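Local atomic coordinates of C alpha-dehydrogenase (PDB entry 4YAG), a protein that uses a nicotinamide adenine dinucleotide cofactor as a short-chain dehydrogenase/reductase to oxidise the C-alpha alcohol of lignin-derived aryl ethers. Residues V65-A75 / M117-F126; G182-I191 / N245-W255. One frame throughout, in Å; residues are numbered along the deposited sequence.

Interaction 1 (V65-A75 / M117-F126). With NAI (1,4-dihydronicotinamide adenine dinucleotide), chain C.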
loop_
_atom_site.group_PDB
_atom_site.type_symbol
_atom_site.label_atom_id
_atom_site.label_comp_id
_atom_site.label_asym_id
_atom_site.label_seq_id
_atom_site.Cartn_x
_atom_site.Cartn_y
_atom_site.Cartn_z
ATOM N N VAL A 65 -4.943 -6.483 15.546
ATOM C CA VAL A 65 -4.882 -7.134 14.223
ATOM C C VAL A 65 -3.475 -7.146 13.638
ATOM O O VAL A 65 -3.191 -7.919 12.715
ATOM C CB VAL A 65 -5.847 -6.498 13.193
ATOM C CG1 VAL A 65 -7.300 -6.711 13.626
ATOM C CG2 VAL A 65 -5.544 -5.015 12.991
ATOM N N SER A 66 -2.600 -6.302 14.174
ATOM C CA SER A 66 -1.228 -6.221 13.673
ATOM C C SER A 66 -0.291 -7.172 14.414
ATOM O O SER A 66 0.916 -7.211 14.157
ATOM C CB SER A 66 -0.704 -4.782 13.675
ATOM O OG SER A 66 -0.568 -4.261 14.970
ATOM N N ASP A 67 -0.848 -7.968 15.326
ATOM C CA ASP A 67 -0.078 -8.975 16.059
ATOM C C ASP A 67 -0.395 -10.347 15.457
ATOM O O ASP A 67 -1.489 -10.909 15.654
ATOM C CB ASP A 67 -0.405 -8.912 17.555
ATOM C CG ASP A 67 0.424 -9.880 18.390
ATOM O OD1 ASP A 67 0.648 -11.037 17.958
ATOM O OD2 ASP A 67 0.804 -9.491 19.525
ATOM N N ARG A 68 0.545 -10.889 14.692
ATOM C CA ARG A 68 0.273 -12.117 13.940
ATOM C C ARG A 68 0.027 -13.330 14.828
ATOM O O ARG A 68 -0.792 -14.207 14.479
ATOM C CB ARG A 68 1.386 -12.392 12.929
ATOM C CG ARG A 68 1.385 -11.381 11.794
ATOM C CD ARG A 68 2.642 -11.499 10.959
ATOM N NE ARG A 68 2.591 -10.599 9.825
ATOM C CZ ARG A 68 3.640 -10.305 9.055
ATOM N NH1 ARG A 68 4.834 -10.802 9.330
ATOM N NH2 ARG A 68 3.485 -9.486 8.035
ATOM N N ALA A 69 0.741 -13.414 15.952
ATOM C CA ALA A 69 0.528 -14.499 16.891
ATOM C C ALA A 69 -0.901 -14.440 17.421
ATOM O O ALA A 69 -1.582 -15.463 17.528
ATOM C CB ALA A 69 1.532 -14.428 18.032
ATOM N N GLN A 70 -1.372 -13.244 17.754
ATOM C CA GLN A 70 -2.741 -13.101 18.277
ATOM C C GLN A 70 -3.791 -13.428 17.225
ATOM O O GLN A 70 -4.856 -13.967 17.527
ATOM C CB GLN A 70 -2.994 -11.678 18.796
ATOM C CG GLN A 70 -2.224 -11.351 20.036
ATOM C CD GLN A 70 -2.813 -10.180 20.814
ATOM O OE1 GLN A 70 -3.279 -9.202 20.245
ATOM N NE2 GLN A 70 -2.800 -10.292 22.134
ATOM N N MET A 71 -3.489 -13.121 15.963
ATOM C CA MET A 71 -4.388 -13.477 14.887
ATOM C C MET A 71 -4.445 -14.985 14.629
ATOM O O MET A 71 -5.528 -15.513 14.357
ATOM C CB MET A 71 -4.036 -12.711 13.607
ATOM C CG MET A 71 -4.313 -11.227 13.725
ATOM S SD MET A 71 -6.075 -10.832 13.797
ATOM C CE MET A 71 -6.480 -10.953 12.054
ATOM N N ALA A 72 -3.316 -15.695 14.762
ATOM C CA ALA A 72 -3.325 -17.135 14.653
ATOM C C ALA A 72 -4.134 -17.760 15.801
ATOM O O ALA A 72 -4.895 -18.721 15.604
ATOM C CB ALA A 72 -1.910 -17.692 14.662
ATOM N N GLU A 73 -3.949 -17.206 17.000
ATOM C CA GLU A 73 -4.739 -17.613 18.162
ATOM C C GLU A 73 -6.209 -17.376 17.881
ATOM O O GLU A 73 -7.055 -18.218 18.198
ATOM C CB GLU A 73 -4.328 -16.816 19.391
ATOM C CG GLU A 73 -2.959 -17.156 19.932
ATOM C CD GLU A 73 -2.476 -16.190 21.006
ATOM O OE1 GLU A 73 -3.226 -15.262 21.374
ATOM O OE2 GLU A 73 -1.339 -16.357 21.485
ATOM N N ALA A 74 -6.522 -16.219 17.317
ATOM C CA ALA A 74 -7.931 -15.885 17.049
ATOM C C ALA A 74 -8.575 -16.838 16.048
ATOM O O ALA A 74 -9.760 -17.159 16.159
ATOM C CB ALA A 74 -8.052 -14.464 16.589
ATOM N N ALA A 75 -7.809 -17.301 15.055
ATOM C CA ALA A 75 -8.355 -18.228 14.087
ATOM C C ALA A 75 -8.683 -19.556 14.781
ATOM O O ALA A 75 -9.716 -20.173 14.512
ATOM C CB ALA A 75 -7.371 -18.432 12.915
ATOM N N MET A 117 -1.525 -4.040 7.012
ATOM C CA MET A 117 -1.134 -5.362 7.469
ATOM C C MET A 117 -2.267 -6.049 8.253
ATOM O O MET A 117 -2.319 -7.263 8.305
ATOM C CB MET A 117 0.178 -5.338 8.272
ATOM C CG MET A 117 0.767 -6.727 8.498
ATOM S SD MET A 117 1.004 -7.679 6.959
ATOM C CE MET A 117 2.265 -6.710 6.190
ATOM N N GLY A 118 -3.175 -5.285 8.840
ATOM C CA GLY A 118 -4.302 -5.893 9.547
ATOM C C GLY A 118 -5.090 -6.805 8.605
ATOM O O GLY A 118 -5.274 -7.998 8.897
ATOM N N PRO A 119 -5.539 -6.282 7.453
ATOM C CA PRO A 119 -6.257 -7.141 6.502
ATOM C C PRO A 119 -5.401 -8.275 5.959
ATOM O O PRO A 119 -5.887 -9.372 5.782
ATOM C CB PRO A 119 -6.687 -6.176 5.387
ATOM C CG PRO A 119 -6.787 -4.841 6.089
ATOM C CD PRO A 119 -5.708 -4.852 7.143
ATOM N N ILE A 120 -4.130 -8.017 5.672
ATOM C CA ILE A 120 -3.277 -9.085 5.205
ATOM C C ILE A 120 -3.170 -10.191 6.254
ATOM O O ILE A 120 -3.291 -11.380 5.924
ATOM C CB ILE A 120 -1.870 -8.552 4.796
ATOM C CG1 ILE A 120 -2.001 -7.658 3.559
ATOM C CG2 ILE A 120 -0.925 -9.711 4.579
ATOM C CD1 ILE A 120 -0.782 -6.789 3.274
ATOM N N ASN A 121 -2.985 -9.807 7.525
ATOM C CA ASN A 121 -2.872 -10.810 8.597
ATOM C C ASN A 121 -4.166 -11.612 8.717
ATOM O O ASN A 121 -4.162 -12.813 8.965
ATOM C CB ASN A 121 -2.574 -10.140 9.942
ATOM C CG ASN A 121 -1.152 -9.619 10.052
ATOM O OD1 ASN A 121 -0.269 -9.955 9.234
ATOM N ND2 ASN A 121 -0.902 -8.824 11.095
ATOM N N GLY A 122 -5.287 -10.933 8.541
ATOM C CA GLY A 122 -6.567 -11.634 8.530
ATOM C C GLY A 122 -6.660 -12.663 7.422
ATOM O O GLY A 122 -7.054 -13.813 7.633
ATOM N N ILE A 123 -6.273 -12.264 6.216
ATOM C CA ILE A 123 -6.277 -13.196 5.109
ATOM C C ILE A 123 -5.343 -14.379 5.392
ATOM O O ILE A 123 -5.681 -15.547 5.170
ATOM C CB ILE A 123 -5.887 -12.459 3.805
ATOM C CG1 ILE A 123 -7.003 -11.490 3.409
ATOM C CG2 ILE A 123 -5.620 -13.444 2.680
ATOM C CD1 ILE A 123 -6.552 -10.348 2.481
ATOM N N MET A 124 -4.149 -14.092 5.870
ATOM C CA MET A 124 -3.171 -15.148 6.054
ATOM C C MET A 124 -3.570 -16.111 7.169
ATOM O O MET A 124 -3.363 -17.325 7.062
ATOM C CB MET A 124 -1.798 -14.536 6.345
ATOM C CG MET A 124 -1.225 -13.718 5.177
ATOM S SD MET A 124 -0.941 -14.658 3.653
ATOM C CE MET A 124 0.372 -15.667 4.252
ATOM N N ALA A 125 -4.126 -15.566 8.244
ATOM C CA ALA A 125 -4.495 -16.393 9.393
ATOM C C ALA A 125 -5.776 -17.191 9.184
ATOM O O ALA A 125 -5.879 -18.302 9.693
ATOM C CB ALA A 125 -4.622 -15.538 10.639
ATOM N N PHE A 126 -6.745 -16.633 8.454
ATOM C CA PHE A 126 -8.077 -17.242 8.349
ATOM C C PHE A 126 -8.387 -17.964 7.059
ATOM O O PHE A 126 -9.156 -18.925 7.062
ATOM C CB PHE A 126 -9.168 -16.198 8.593
ATOM C CG PHE A 126 -9.300 -15.826 10.031
ATOM C CD1 PHE A 126 -8.463 -14.878 10.595
ATOM C CD2 PHE A 126 -10.221 -16.451 10.841
ATOM C CE1 PHE A 126 -8.548 -14.536 11.952
ATOM C CE2 PHE A 126 -10.310 -16.116 12.172
ATOM C CZ PHE A 126 -9.482 -15.174 12.738
HETATM P PA NAI C . -14.361 2.947 14.976
HETATM O O1A NAI C . -13.164 3.444 15.737
HETATM O O2A NAI C . -15.725 3.339 15.510
HETATM O O5B NAI C . -14.308 1.381 14.840
HETATM C C5B NAI C . -13.079 0.745 14.648
HETATM C C4B NAI C . -12.884 -0.253 15.719
HETATM O O4B NAI C . -11.648 -0.943 15.343
HETATM C C3B NAI C . -12.729 0.265 17.079
HETATM O O3B NAI C . -13.618 -0.379 18.015
HETATM C C2B NAI C . -11.330 0.058 17.397
HETATM O O2B NAI C . -11.073 -0.141 18.795
HETATM C C1B NAI C . -10.919 -1.075 16.569
HETATM N N9A NAI C . -9.503 -1.131 16.317
HETATM C C8A NAI C . -8.644 -0.093 16.019
HETATM N N7A NAI C . -7.388 -0.549 15.909
HETATM C C5A NAI C . -7.392 -1.904 16.119
HETATM C C6A NAI C . -6.434 -2.918 16.142
HETATM N N6A NAI C . -5.079 -2.600 15.972
HETATM N N1A NAI C . -6.805 -4.201 16.388
HETATM C C2A NAI C . -8.105 -4.502 16.615
HETATM N N3A NAI C . -9.066 -3.566 16.609
HETATM C C4A NAI C . -8.741 -2.275 16.374
HETATM O O3 NAI C . -14.165 3.563 13.528
HETATM P PN NAI C . -14.807 3.158 12.106
HETATM O O1N NAI C . -16.036 2.271 12.244
HETATM O O2N NAI C . -15.072 4.476 11.421
HETATM O O5D NAI C . -13.615 2.355 11.385
HETATM C C5D NAI C . -13.844 1.143 10.662
HETATM C C4D NAI C . -13.126 1.192 9.362
HETATM O O4D NAI C . -13.831 2.145 8.484
HETATM C C3D NAI C . -11.737 1.651 9.445
HETATM O O3D NAI C . -10.905 0.779 8.652
HETATM C C2D NAI C . -11.737 3.004 8.895
HETATM O O2D NAI C . -10.461 3.335 8.334
HETATM C C1D NAI C . -12.765 2.965 7.872
HETATM N N1N NAI C . -13.377 4.160 7.424
HETATM C C2N NAI C . -14.207 4.930 8.204
HETATM C C3N NAI C . -14.788 6.068 7.670
HETATM C C7N NAI C . -15.694 6.920 8.493
HETATM O O7N NAI C . -16.114 8.024 8.086
HETATM N N7N NAI C . -16.152 6.372 9.768
HETATM C C4N NAI C . -14.564 6.452 6.358
HETATM C C5N NAI C . -13.772 5.637 5.571
HETATM C C6N NAI C . -13.200 4.505 6.095
HETATM O O HOH W 1 1.869 -7.653 11.704
#
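Ala75 CB sits over the centre of one face of the Phe126 ring, 3.9 Å from its centroid in a CH-pi contact, and Gly122 O lies at the ring's edge. The Arg68 guanidinium is used edge-on: Asn121 and the sulfur of Met117 both lie near its plane, and the Asn121 amide is turned 76° to it. Arg68 NE donates to Asn121 OD1 at 3.0 Å, tilted 31° from the carbonyl plane, while Arg68 NH2 makes a weak bond to Met117 SD. An extended chain from CG to NE carries the group across the Asn121 side chain at about a right angle; Asp109 of the second subunit takes a salt bridge from Arg68 NH2 and Tyr105 of that subunit a cation-pi contact. Asn121 suits its buried place because an amide can accept and donate at once: Asn121 ND2 gives a nearly straight bond to a lone pair of Val65 O (2.9 Å), and a water joins ND2 to Ser66 O. These bonds fix the rotation of the amide. With no side chain on Gly118, the Val65 CG2 methyl rests 3.8 Å from Gly118 CA. Farther along, Met71, bent at chi2 and chi3, is a knob among Asn121, Gly122, Ala125 and Phe126; Met71 CE lies 3.6 Å from Gly122 CA. Small Ala125 and Ala75 allow the axes to approach within 9.0 Å at a crossing angle of -44°. Asp67 N-caps helix 68-82 through Gln70 N. Val65 N donates to adenine N1A of the cofactor (3.1 Å), so this helix pair backs the adenine pocket of an SDR Rossmann fold.

Interaction 2 (G182-I191 / N245-W255). With NAI (1,4-dihydronicotinamide adenine dinucleotide), chain C.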
loop_
_atom_site.group_PDB
_atom_site.type_symbol
_atom_site.label_atom_id
_atom_site.label_comp_id
_atom_site.label_asym_id
_atom_site.label_seq_id
_atom_site.Cartn_x
_atom_site.Cartn_y
_atom_site.Cartn_z
ATOM N N GLY A 182 -15.838 -15.465 -2.014
ATOM C CA GLY A 182 -15.943 -14.161 -2.647
ATOM C C GLY A 182 -15.260 -13.066 -1.871
ATOM O O GLY A 182 -14.965 -13.237 -0.684
ATOM N N VAL A 183 -14.975 -11.951 -2.531
ATOM C CA VAL A 183 -14.357 -10.810 -1.862
ATOM C C VAL A 183 -15.029 -9.495 -2.220
ATOM O O VAL A 183 -15.579 -9.331 -3.305
ATOM C CB VAL A 183 -12.833 -10.695 -2.144
ATOM C CG1 VAL A 183 -12.127 -12.012 -1.821
ATOM C CG2 VAL A 183 -12.551 -10.302 -3.587
ATOM N N THR A 184 -14.986 -8.569 -1.264
ATOM C CA THR A 184 -15.560 -7.236 -1.408
ATOM C C THR A 184 -14.623 -6.240 -0.756
ATOM O O THR A 184 -14.125 -6.483 0.334
ATOM C CB THR A 184 -16.906 -7.130 -0.676
ATOM O OG1 THR A 184 -17.841 -8.062 -1.235
ATOM C CG2 THR A 184 -17.480 -5.725 -0.757
ATOM N N VAL A 185 -14.388 -5.114 -1.413
ATOM C CA VAL A 185 -13.762 -3.984 -0.742
ATOM C C VAL A 185 -14.817 -2.902 -0.548
ATOM O O VAL A 185 -15.502 -2.485 -1.499
ATOM C CB VAL A 185 -12.501 -3.450 -1.459
ATOM C CG1 VAL A 185 -12.788 -3.032 -2.888
ATOM C CG2 VAL A 185 -11.901 -2.301 -0.663
ATOM N N LEU A 186 -14.975 -2.518 0.718
ATOM C CA LEU A 186 -15.871 -1.452 1.127
ATOM C C LEU A 186 -15.115 -0.142 1.185
ATOM O O LEU A 186 -14.056 -0.058 1.810
ATOM C CB LEU A 186 -16.433 -1.818 2.503
ATOM C CG LEU A 186 -17.227 -0.745 3.238
ATOM C CD1 LEU A 186 -18.457 -0.301 2.487
ATOM C CD2 LEU A 186 -17.587 -1.262 4.634
ATOM N N MET A 187 -15.653 0.865 0.509
ATOM C CA MET A 187 -15.050 2.183 0.410
ATOM C C MET A 187 -16.016 3.224 0.943
ATOM O O MET A 187 -16.875 3.722 0.208
ATOM C CB MET A 187 -14.659 2.463 -1.046
ATOM C CG MET A 187 -13.576 1.514 -1.517
ATOM S SD MET A 187 -13.344 1.513 -3.312
ATOM C CE MET A 187 -14.836 0.718 -3.836
ATOM N N PRO A 188 -15.932 3.498 2.260
ATOM C CA PRO A 188 -16.883 4.467 2.779
ATOM C C PRO A 188 -16.489 5.926 2.593
ATOM O O PRO A 188 -15.306 6.286 2.511
ATOM C CB PRO A 188 -16.926 4.154 4.285
ATOM C CG PRO A 188 -16.330 2.782 4.440
ATOM C CD PRO A 188 -15.298 2.721 3.336
ATOM N N GLY A 189 -17.530 6.755 2.578
ATOM C CA GLY A 189 -17.464 8.164 2.891
ATOM C C GLY A 189 -17.730 8.334 4.378
ATOM O O GLY A 189 -17.497 7.423 5.155
ATOM N N PRO A 190 -18.218 9.503 4.781
ATOM C CA PRO A 190 -18.379 9.779 6.225
ATOM C C PRO A 190 -19.482 8.972 6.912
ATOM O O PRO A 190 -20.661 9.129 6.592
ATOM C CB PRO A 190 -18.695 11.272 6.262
ATOM C CG PRO A 190 -18.338 11.805 4.915
ATOM C CD PRO A 190 -18.504 10.680 3.947
ATOM N N ILE A 191 -19.074 8.106 7.843
ATOM C CA ILE A 191 -19.985 7.275 8.623
ATOM C C ILE A 191 -19.818 7.627 10.096
ATOM O O ILE A 191 -18.694 7.805 10.578
ATOM C CB ILE A 191 -19.673 5.776 8.463
ATOM C CG1 ILE A 191 -19.384 5.404 6.996
ATOM C CG2 ILE A 191 -20.787 4.907 9.071
ATOM C CD1 ILE A 191 -20.509 5.691 6.064
ATOM N N ASN A 245 -22.112 -11.301 -4.065
ATOM C CA ASN A 245 -20.703 -11.357 -4.420
ATOM C C ASN A 245 -20.234 -10.146 -5.220
ATOM O O ASN A 245 -19.692 -10.262 -6.325
ATOM C CB ASN A 245 -20.355 -12.641 -5.176
ATOM C CG ASN A 245 -18.865 -12.883 -5.228
ATOM O OD1 ASN A 245 -18.117 -12.359 -4.421
ATOM N ND2 ASN A 245 -18.418 -13.650 -6.228
ATOM N N LYS A 246 -20.452 -8.970 -4.646
ATOM C CA LYS A 246 -20.085 -7.724 -5.290
ATOM C C LYS A 246 -18.678 -7.304 -4.918
ATOM O O LYS A 246 -18.366 -7.141 -3.739
ATOM C CB LYS A 246 -21.027 -6.620 -4.835
ATOM C CG LYS A 246 -22.463 -6.819 -5.170
ATOM C CD LYS A 246 -23.208 -5.657 -4.511
ATOM C CE LYS A 246 -24.623 -5.559 -4.878
ATOM N NZ LYS A 246 -25.130 -4.293 -4.296
ATOM N N LEU A 247 -17.825 -7.040 -5.900
ATOM C CA LEU A 247 -16.448 -6.680 -5.599
ATOM C C LEU A 247 -16.285 -5.322 -4.907
ATOM O O LEU A 247 -15.483 -5.184 -3.981
ATOM C CB LEU A 247 -15.608 -6.713 -6.874
ATOM C CG LEU A 247 -14.141 -6.331 -6.770
ATOM C CD1 LEU A 247 -13.414 -7.231 -5.765
ATOM C CD2 LEU A 247 -13.514 -6.409 -8.149
ATOM N N TYR A 248 -17.047 -4.338 -5.372
ATOM C CA TYR A 248 -16.922 -2.983 -4.877
ATOM C C TYR A 248 -18.199 -2.487 -4.241
ATOM O O TYR A 248 -19.290 -2.633 -4.805
ATOM C CB TYR A 248 -16.608 -2.034 -6.032
ATOM C CG TYR A 248 -15.352 -2.320 -6.807
ATOM C CD1 TYR A 248 -14.110 -2.381 -6.193
ATOM C CD2 TYR A 248 -15.405 -2.458 -8.184
ATOM C CE1 TYR A 248 -12.972 -2.600 -6.914
ATOM C CE2 TYR A 248 -14.281 -2.685 -8.913
ATOM C CZ TYR A 248 -13.062 -2.736 -8.292
ATOM O OH TYR A 248 -11.933 -2.946 -9.055
ATOM N N VAL A 249 -18.055 -1.875 -3.071
ATOM C CA VAL A 249 -19.163 -1.173 -2.439
ATOM C C VAL A 249 -18.671 0.192 -2.001
ATOM O O VAL A 249 -17.705 0.274 -1.248
ATOM C CB VAL A 249 -19.673 -1.917 -1.190
ATOM C CG1 VAL A 249 -20.746 -1.073 -0.481
ATOM C CG2 VAL A 249 -20.225 -3.287 -1.556
ATOM N N SER A 250 -19.328 1.250 -2.480
ATOM C CA SER A 250 -19.056 2.614 -2.028
ATOM C C SER A 250 -20.312 3.147 -1.372
ATOM O O SER A 250 -21.416 2.929 -1.849
ATOM C CB SER A 250 -18.656 3.541 -3.185
ATOM O OG SER A 250 -17.458 3.083 -3.817
ATOM N N THR A 251 -20.147 3.863 -0.275
ATOM C CA THR A 251 -21.315 4.319 0.477
ATOM C C THR A 251 -21.835 5.691 0.055
ATOM O O THR A 251 -22.990 6.040 0.345
ATOM C CB THR A 251 -21.012 4.386 1.986
ATOM O OG1 THR A 251 -20.032 5.395 2.226
ATOM C CG2 THR A 251 -20.516 3.065 2.518
ATOM N N HIS A 252 -20.997 6.471 -0.627
ATOM C CA HIS A 252 -21.312 7.851 -0.982
ATOM C C HIS A 252 -20.872 8.149 -2.401
ATOM O O HIS A 252 -19.863 7.603 -2.852
ATOM C CB HIS A 252 -20.555 8.817 -0.067
ATOM C CG HIS A 252 -21.110 8.902 1.323
ATOM N ND1 HIS A 252 -20.923 7.916 2.253
ATOM C CD2 HIS A 252 -21.810 9.892 1.934
ATOM C CE1 HIS A 252 -21.525 8.275 3.392
ATOM N NE2 HIS A 252 -22.053 9.465 3.218
ATOM N N GLY A 253 -21.602 9.031 -3.072
ATOM C CA GLY A 253 -21.260 9.449 -4.421
ATOM C C GLY A 253 -20.605 10.810 -4.553
ATOM O O GLY A 253 -20.342 11.267 -5.674
ATOM N N ASN A 254 -20.313 11.456 -3.425
ATOM C CA ASN A 254 -19.841 12.836 -3.418
ATOM C C ASN A 254 -18.481 13.048 -4.085
ATOM O O ASN A 254 -18.118 14.182 -4.408
ATOM C CB ASN A 254 -19.768 13.331 -1.965
ATOM C CG ASN A 254 -21.077 13.146 -1.217
ATOM O OD1 ASN A 254 -21.511 12.019 -0.957
ATOM N ND2 ASN A 254 -21.715 14.253 -0.864
ATOM N N TRP A 255 -17.726 11.963 -4.275
ATOM C CA TRP A 255 -16.376 12.042 -4.802
ATOM C C TRP A 255 -16.317 11.448 -6.209
ATOM O O TRP A 255 -15.250 11.155 -6.722
ATOM C CB TRP A 255 -15.374 11.371 -3.836
ATOM C CG TRP A 255 -15.247 12.213 -2.585
ATOM C CD1 TRP A 255 -14.392 13.259 -2.383
ATOM C CD2 TRP A 255 -16.054 12.118 -1.401
ATOM N NE1 TRP A 255 -14.601 13.806 -1.141
ATOM C CE2 TRP A 255 -15.621 13.130 -0.521
ATOM C CE3 TRP A 255 -17.093 11.271 -1.000
ATOM C CZ2 TRP A 255 -16.189 13.320 0.740
ATOM C CZ3 TRP A 255 -17.661 11.460 0.256
ATOM C CH2 TRP A 255 -17.204 12.476 1.110
HETATM P PA NAI C . -14.361 2.947 14.976
HETATM O O1A NAI C . -13.164 3.444 15.737
HETATM O O2A NAI C . -15.725 3.339 15.510
HETATM O O5B NAI C . -14.308 1.381 14.840
HETATM C C5B NAI C . -13.079 0.745 14.648
HETATM C C4B NAI C . -12.884 -0.253 15.719
HETATM O O4B NAI C . -11.648 -0.943 15.343
HETATM C C3B NAI C . -12.729 0.265 17.079
HETATM O O3B NAI C . -13.618 -0.379 18.015
HETATM C C2B NAI C . -11.330 0.058 17.397
HETATM O O2B NAI C . -11.073 -0.141 18.795
HETATM C C1B NAI C . -10.919 -1.075 16.569
HETATM N N9A NAI C . -9.503 -1.131 16.317
HETATM C C8A NAI C . -8.644 -0.093 16.019
HETATM N N7A NAI C . -7.388 -0.549 15.909
HETATM C C5A NAI C . -7.392 -1.904 16.119
HETATM C C6A NAI C . -6.434 -2.918 16.142
HETATM N N6A NAI C . -5.079 -2.600 15.972
HETATM N N1A NAI C . -6.805 -4.201 16.388
HETATM C C2A NAI C . -8.105 -4.502 16.615
HETATM N N3A NAI C . -9.066 -3.566 16.609
HETATM C C4A NAI C . -8.741 -2.275 16.374
HETATM O O3 NAI C . -14.165 3.563 13.528
HETATM P PN NAI C . -14.807 3.158 12.106
HETATM O O1N NAI C . -16.036 2.271 12.244
HETATM O O2N NAI C . -15.072 4.476 11.421
HETATM O O5D NAI C . -13.615 2.355 11.385
HETATM C C5D NAI C . -13.844 1.143 10.662
HETATM C C4D NAI C . -13.126 1.192 9.362
HETATM O O4D NAI C . -13.831 2.145 8.484
HETATM C C3D NAI C . -11.737 1.651 9.445
HETATM O O3D NAI C . -10.905 0.779 8.652
HETATM C C2D NAI C . -11.737 3.004 8.895
HETATM O O2D NAI C . -10.461 3.335 8.334
HETATM C C1D NAI C . -12.765 2.965 7.872
HETATM N N1N NAI C . -13.377 4.160 7.424
HETATM C C2N NAI C . -14.207 4.930 8.204
HETATM C C3N NAI C . -14.788 6.068 7.670
HETATM C C7N NAI C . -15.694 6.920 8.493
HETATM O O7N NAI C . -16.114 8.024 8.086
HETATM N N7N NAI C . -16.152 6.372 9.768
HETATM C C4N NAI C . -14.564 6.452 6.358
HETATM C C5N NAI C . -13.772 5.637 5.571
HETATM C C6N NAI C . -13.200 4.505 6.095
HETATM O O HOH W 2 -16.013 -11.076 -5.334
HETATM O O HOH W 3 -23.177 11.044 5.205
#
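Strands 182-187 and 248-250 run parallel, with axes 4.7 Å apart at closest approach and at an angle of 15°, joined by Val185 N to Leu247 O, Val249 N to Val185 O and Met187 N to Val249 O, with a weak, longer bond from Thr251 N to Met187 O. On one face Val185 CG1 meets the edge of the Tyr248 ring at CD1 (3.6 Å), and Met187, bent at chi3, brings CE to Tyr248 CB and Ser250 OG. That hydroxyl bonds to Ser269 of the second subunit, and Tyr248 OH to Glu170. On the other face the methyls meet: Leu186 CD1 packs on Val249 CG1, and Thr184 CG2 on Val249 CG2; the beta-branched Thr184 and Val249 suit extended strands, while Thr184 keeps a hydroxyl, OG1, that donates to Lys246 O (2.7 Å). Beyond the strands, chi1 of 66° sets Thr251 OG1 between its own backbone N and carbonyl carbon, where it accepts from Gly189 N at 2.9 Å and is hydrogen-bonded to His252 ND1. Pro190 CD stands over the His252 ring, 3.8 Å from its centroid and 7° off the normal, and also meets the Trp255 edge at CH2. Ile191 CD1 comes to the imidazole edge, so face and rim are both used. Gly189 has no side chain to collide with His252 ND1. The turn thus held presents Ile191 N to the carboxamide O7N at 3.0 Å and Ile191 O to N7N, while Pro188 packs against the nicotinamide ring. This is the Pro-Gly segment after the sixth strand of the SDR Rossmann fold, which holds the nicotinamide.

How the interactions relate
From the N terminus, the chain first passes strands 7-11, 31-36 and 58-62, then enters helix 68-82; interaction 1 closes a loop of 41 residues when helix 105-133 returns beside it, with strand 87-90 in between. After that loop is complete, strand 137-142 and helix 156-177 lead to strand 181-187, and interaction 2 closes a second excursion of 53 residues, helices and loops without a strand, when strand 248-250 is added at the sheet edge. The two loops are in series, neither enclosing nor crossing the other, and their centres lie 23 Å apart on opposite sides of the chain's centre. The cofactor spans them, adenine at interaction 1 and nicotinamide at interaction 2, and both also meet the second subunit.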